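Local coordinates for putative lipoprotein (PDB 3OQQ) that is of unknown function but is a putative extracellular lipoprotein of a gut Bacteroides that binds calcium ions, at residues 40-45 against 115-120; 61-64 against 70-73. All blocks are in the same frame, centred on the assembly; numbering follows the deposited sequence.

Contact 1: residues 40-45 against 115-120; sequences DVLVKD and ETDQGY. With CA (calcium ion), chain E.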
loop_
_atom_site.group_PDB
_atom_site.type_symbol
_atom_site.label_atom_id
_atom_site.label_comp_id
_atom_site.label_asym_id
_atom_site.label_seq_id
_atom_site.Cartn_x
_atom_site.Cartn_y
_atom_site.Cartn_z
ATOM N N ASP A 40 -8.349 17.385 2.616
ATOM C CA ASP A 40 -8.283 18.823 2.312
ATOM C C ASP A 40 -8.877 19.168 0.923
ATOM O O ASP A 40 -8.237 19.832 0.106
ATOM C CB ASP A 40 -6.821 19.330 2.456
ATOM C CG ASP A 40 -6.344 19.352 3.904
ATOM O OD1 ASP A 40 -7.146 19.728 4.790
ATOM O OD2 ASP A 40 -5.166 19.021 4.147
ATOM N N VAL A 41 -10.128 18.729 0.700
ATOM C CA VAL A 41 -10.900 18.888 -0.536
ATOM C C VAL A 41 -11.713 20.162 -0.512
ATOM O O VAL A 41 -12.495 20.368 0.411
ATOM C CB VAL A 41 -11.844 17.666 -0.713
ATOM C CG1 VAL A 41 -12.613 17.723 -2.027
ATOM C CG2 VAL A 41 -11.070 16.364 -0.590
ATOM N N LEU A 42 -11.576 20.986 -1.551
ATOM C CA LEU A 42 -12.380 22.196 -1.682
ATOM C C LEU A 42 -13.698 21.819 -2.364
ATOM O O LEU A 42 -13.682 21.194 -3.431
ATOM C CB LEU A 42 -11.607 23.271 -2.477
ATOM C CG LEU A 42 -12.383 24.481 -2.994
ATOM C CD1 LEU A 42 -12.905 25.346 -1.854
ATOM C CD2 LEU A 42 -11.526 25.297 -3.916
ATOM N N VAL A 43 -14.831 22.173 -1.740
ATOM C CA VAL A 43 -16.152 21.904 -2.309
ATOM C C VAL A 43 -16.827 23.236 -2.534
ATOM O O VAL A 43 -17.358 23.821 -1.597
ATOM C CB VAL A 43 -17.042 20.939 -1.470
ATOM C CG1 VAL A 43 -18.344 20.615 -2.205
ATOM C CG2 VAL A 43 -16.300 19.654 -1.115
ATOM N N LYS A 44 -16.771 23.730 -3.775
ATOM C CA LYS A 44 -17.423 24.971 -4.197
ATOM C C LYS A 44 -18.661 24.523 -4.967
ATOM O O LYS A 44 -18.538 23.937 -6.047
ATOM C CB LYS A 44 -16.472 25.857 -5.024
ATOM C CG LYS A 44 -17.006 27.261 -5.279
ATOM C CD LYS A 44 -16.404 27.871 -6.533
ATOM C CE LYS A 44 -17.146 29.120 -6.948
ATOM N NZ LYS A 44 -16.839 29.498 -8.352
ATOM N N ASP A 45 -19.840 24.710 -4.344
ATOM C CA ASP A 45 -21.174 24.300 -4.804
ATOM C C ASP A 45 -21.254 22.762 -4.693
ATOM O O ASP A 45 -21.698 22.242 -3.661
ATOM C CB ASP A 45 -21.519 24.828 -6.224
ATOM C CG ASP A 45 -21.137 26.280 -6.481
ATOM O OD1 ASP A 45 -21.611 27.165 -5.727
ATOM O OD2 ASP A 45 -20.375 26.533 -7.439
ATOM N N GLU A 115 -9.490 33.052 1.767
ATOM C CA GLU A 115 -9.083 33.204 3.163
ATOM C C GLU A 115 -9.164 31.844 3.911
ATOM O O GLU A 115 -8.388 31.631 4.850
ATOM C CB GLU A 115 -9.977 34.272 3.859
ATOM C CG GLU A 115 -9.750 34.486 5.356
ATOM C CD GLU A 115 -10.574 35.560 6.050
ATOM O OE1 GLU A 115 -11.809 35.620 5.834
ATOM O OE2 GLU A 115 -9.988 36.301 6.871
ATOM N N THR A 116 -10.075 30.921 3.471
ATOM C CA THR A 116 -10.349 29.632 4.127
ATOM C C THR A 116 -10.053 28.350 3.291
ATOM O O THR A 116 -10.231 27.245 3.822
ATOM C CB THR A 116 -11.828 29.604 4.553
ATOM O OG1 THR A 116 -12.660 29.594 3.390
ATOM C CG2 THR A 116 -12.207 30.780 5.431
ATOM N N ASP A 117 -9.586 28.474 2.024
ATOM C CA ASP A 117 -9.346 27.298 1.163
ATOM C C ASP A 117 -7.848 26.982 0.932
ATOM O O ASP A 117 -7.520 26.281 -0.025
ATOM C CB ASP A 117 -10.040 27.531 -0.203
ATOM C CG ASP A 117 -9.389 28.599 -1.101
ATOM O OD1 ASP A 117 -8.434 29.274 -0.643
ATOM O OD2 ASP A 117 -9.845 28.764 -2.252
ATOM N N GLN A 118 -6.953 27.545 1.740
ATOM C CA GLN A 118 -5.515 27.382 1.507
ATOM C C GLN A 118 -5.014 25.996 1.957
ATOM O O GLN A 118 -4.546 25.831 3.086
ATOM C CB GLN A 118 -4.718 28.505 2.185
ATOM C CG GLN A 118 -4.990 29.895 1.612
ATOM C CD GLN A 118 -4.462 30.984 2.516
ATOM O OE1 GLN A 118 -3.328 30.927 3.013
ATOM N NE2 GLN A 118 -5.270 32.012 2.741
ATOM N N GLY A 119 -5.118 25.025 1.056
ATOM C CA GLY A 119 -4.698 23.656 1.314
ATOM C C GLY A 119 -4.688 22.816 0.059
ATOM O O GLY A 119 -5.470 23.060 -0.869
ATOM N N TYR A 120 -3.802 21.823 0.030
ATOM C CA TYR A 120 -3.630 20.917 -1.098
ATOM C C TYR A 120 -4.472 19.672 -0.956
ATOM O O TYR A 120 -4.402 18.983 0.061
ATOM C CB TYR A 120 -2.159 20.506 -1.245
ATOM C CG TYR A 120 -1.175 21.647 -1.362
ATOM C CD1 TYR A 120 -1.231 22.540 -2.431
ATOM C CD2 TYR A 120 -0.122 21.777 -0.463
ATOM C CE1 TYR A 120 -0.298 23.571 -2.565
ATOM C CE2 TYR A 120 0.820 22.798 -0.591
ATOM C CZ TYR A 120 0.723 23.697 -1.639
ATOM O OH TYR A 120 1.652 24.700 -1.762
HETATM CA CA CA E . -7.551 29.944 -2.843
HETATM O O HOH W 1 -6.084 27.736 -2.858
HETATM O O HOH W 2 -6.264 30.956 -1.403
#

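Contact 2: residues 61-64 against 70-73; sequences YMKY and TEAT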
loop_
_atom_site.group_PDB
_atom_site.type_symbol
_atom_site.label_atom_id
_atom_site.label_comp_id
_atom_site.label_asym_id
_atom_site.label_seq_id
_atom_site.Cartn_x
_atom_site.Cartn_y
_atom_site.Cartn_z
ATOM N N TYR A 61 -18.198 9.292 4.390
ATOM C CA TYR A 61 -18.443 10.293 5.414
ATOM C C TYR A 61 -17.538 11.478 5.240
ATOM O O TYR A 61 -16.314 11.352 5.258
ATOM C CB TYR A 61 -18.270 9.668 6.819
ATOM C CG TYR A 61 -19.155 8.456 6.998
ATOM C CD1 TYR A 61 -18.719 7.188 6.615
ATOM C CD2 TYR A 61 -20.452 8.582 7.474
ATOM C CE1 TYR A 61 -19.552 6.076 6.711
ATOM C CE2 TYR A 61 -21.301 7.478 7.561
ATOM C CZ TYR A 61 -20.840 6.225 7.189
ATOM O OH TYR A 61 -21.643 5.121 7.313
HETATM N N MSE A 62 -18.163 12.636 5.056
HETATM C CA MSE A 62 -17.457 13.897 4.888
HETATM C C MSE A 62 -17.433 14.625 6.226
HETATM O O MSE A 62 -18.497 14.963 6.759
HETATM C CB MSE A 62 -18.151 14.746 3.803
HETATM C CG MSE A 62 -17.439 16.063 3.496
HETATM SE SE MSE A 62 -18.469 17.209 2.305
HETATM C CE MSE A 62 -19.707 17.840 3.556
ATOM N N LYS A 63 -16.227 14.820 6.785
ATOM C CA LYS A 63 -16.075 15.589 8.018
ATOM C C LYS A 63 -15.795 17.030 7.615
ATOM O O LYS A 63 -14.983 17.279 6.705
ATOM C CB LYS A 63 -14.994 15.024 8.949
ATOM C CG LYS A 63 -15.385 13.643 9.493
ATOM C CD LYS A 63 -15.130 13.436 10.980
ATOM C CE LYS A 63 -15.491 12.011 11.347
ATOM N NZ LYS A 63 -16.432 11.914 12.493
ATOM N N TYR A 64 -16.505 17.976 8.247
ATOM C CA TYR A 64 -16.324 19.375 7.904
ATOM C C TYR A 64 -16.410 20.288 9.134
ATOM O O TYR A 64 -17.054 19.947 10.130
ATOM C CB TYR A 64 -17.368 19.798 6.845
ATOM C CG TYR A 64 -18.807 19.865 7.341
ATOM C CD1 TYR A 64 -19.645 18.756 7.261
ATOM C CD2 TYR A 64 -19.356 21.066 7.794
ATOM C CE1 TYR A 64 -20.979 18.827 7.659
ATOM C CE2 TYR A 64 -20.688 21.148 8.194
ATOM C CZ TYR A 64 -21.497 20.029 8.117
ATOM O OH TYR A 64 -22.808 20.102 8.505
ATOM N N THR A 70 -17.156 23.788 15.457
ATOM C CA THR A 70 -17.209 22.367 15.789
ATOM C C THR A 70 -16.977 21.558 14.485
ATOM O O THR A 70 -16.887 22.123 13.387
ATOM C CB THR A 70 -18.557 22.043 16.503
ATOM O OG1 THR A 70 -19.651 22.220 15.598
ATOM C CG2 THR A 70 -18.787 22.893 17.786
ATOM N N GLU A 71 -16.850 20.256 14.603
ATOM C CA GLU A 71 -16.707 19.436 13.421
ATOM C C GLU A 71 -17.941 18.578 13.262
ATOM O O GLU A 71 -18.477 18.041 14.240
ATOM C CB GLU A 71 -15.415 18.620 13.389
ATOM C CG GLU A 71 -15.137 17.726 14.578
ATOM C CD GLU A 71 -13.855 16.947 14.361
ATOM O OE1 GLU A 71 -12.769 17.573 14.392
ATOM O OE2 GLU A 71 -13.942 15.731 14.071
ATOM N N ALA A 72 -18.433 18.520 12.031
ATOM C CA ALA A 72 -19.635 17.772 11.727
ATOM C C ALA A 72 -19.350 16.754 10.675
ATOM O O ALA A 72 -18.337 16.853 9.980
ATOM C CB ALA A 72 -20.736 18.720 11.266
ATOM N N THR A 73 -20.244 15.776 10.544
ATOM C CA THR A 73 -20.138 14.729 9.551
ATOM C C THR A 73 -21.386 14.687 8.704
ATOM O O THR A 73 -22.487 14.791 9.232
ATOM C CB THR A 73 -19.904 13.378 10.244
ATOM O OG1 THR A 73 -18.829 13.533 11.162
ATOM C CG2 THR A 73 -19.571 12.251 9.256
#

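Contact 1: residues 40-45 against 115-120
The carboxylate of Asp117 is the flat group that matters here: both of its oxygens chelate a calcium ion, while Leu42 meets the root of the same side chain. Asp117 OD1 lies 2.5 Å and OD2 2.6 Å from the calcium ion, a bidentate grip that Asn114, Gln164 and two waters complete. CD1 of Leu42 packs against CB of Asp117 at 4.0 Å; the other methyl, CD2, comes within 4.2 Å of Asp117 OD2. With CG between the backbone N and the carbonyl carbon (chi1 71°), the carboxylate of Asp117 swings to the calcium, while CB, fixed by the backbone, meets Leu42. Two residues before Leu42, CB of Asp40 rests 3.4 Å from the carbonyl O of Tyr120. Asp40 and Val41 form a G1 beta bulge opposite Val23, where the chain turns a corner. The two backbones are joined through Gln165, whose NE2 donates to the carbonyl oxygens of both Asp40 and Gly119 and whose OE1 accepts from Leu42 N. The metal thus links the 115-120 loop to Gln164, the amide of the next residue bonds that loop to the end of strand 36-41, and the direct touching adds a few van der Waals contacts.

Contact 2: residues 61-64 against 70-73
Residues 61-64 and 70-73 pair as the two antiparallel arms of a beta hairpin, formed by strands 59-65 and 71-80. The short strand segments run at 163° to each other, their axes 4.6 Å apart. Tyr64 and Ala72 make the hydrogen-bonded pair: Tyr64 N donates to Ala72 O over 2.8 Å, and Ala72 N returns a nearly straight bond of 2.7 Å to Tyr64 O. Lys63 and Thr73 follow as a non-hydrogen-bonded pair, where the backbones are knit by CA-H...O contacts, among them Thr73 CA to Met62 O at 3.2 Å.

Side chains then reinforce the pairing on both faces. On the side of Tyr64 and Ala72, the tyrosine ring folds back over its partner, its CG placed between the backbone N and the carbonyl carbon by a chi1 of 69°. CB of Ala72 sits over one face of the Tyr64 ring, 3.8 Å from the ring centroid and displaced toward the rim, a CH-pi contact; the ring's hydroxyl bonds to Asp108. On the side of Lys63 and Thr73, the lysine chain bends at chi2 and chi4, which brings NZ to 3.2 Å from Thr73 OG1 for a hydrogen bond. Lys63 NZ has a second, weak bond to the carbonyl of Lys29. The carboxylate of Glu71 stays beyond salt-bridge range, with OE2 4.8 Å from Lys63 NZ. The methyl CG2 of Thr73 meets Tyr61 at CB and lies at the edge of its ring.

Strand 59-65 is flanked by strand 23-26 on its other side, joined by backbone hydrogen bonds of Tyr61 with Tyr26 and of Lys63 with Asn24, while strand 71-80 pairs further on with strand 96-104. The selenomethionine Met62 and Tyr64 both pack against Val23.

Overall arrangement
Contact 2 is nested within the loop of chain that contact 1 closes: the hairpin of 61-64 and 70-73 lies between residues 45 and 115 in sequence. The centres of the two contacts are 14 Å apart and their nearest atoms about 5 Å, so they do not touch. Strand 23-26 connects them, pairing with strand 36-41 and with strand 59-65, so that Val23 is shared by both contacts. Contact 1 supplies Asp117 to one of the three calcium sites, whereas contact 2 supplies no ligand to it. Both lie far from the chain's centre, at about 27 and 26 Å between centres, and on the same side of it.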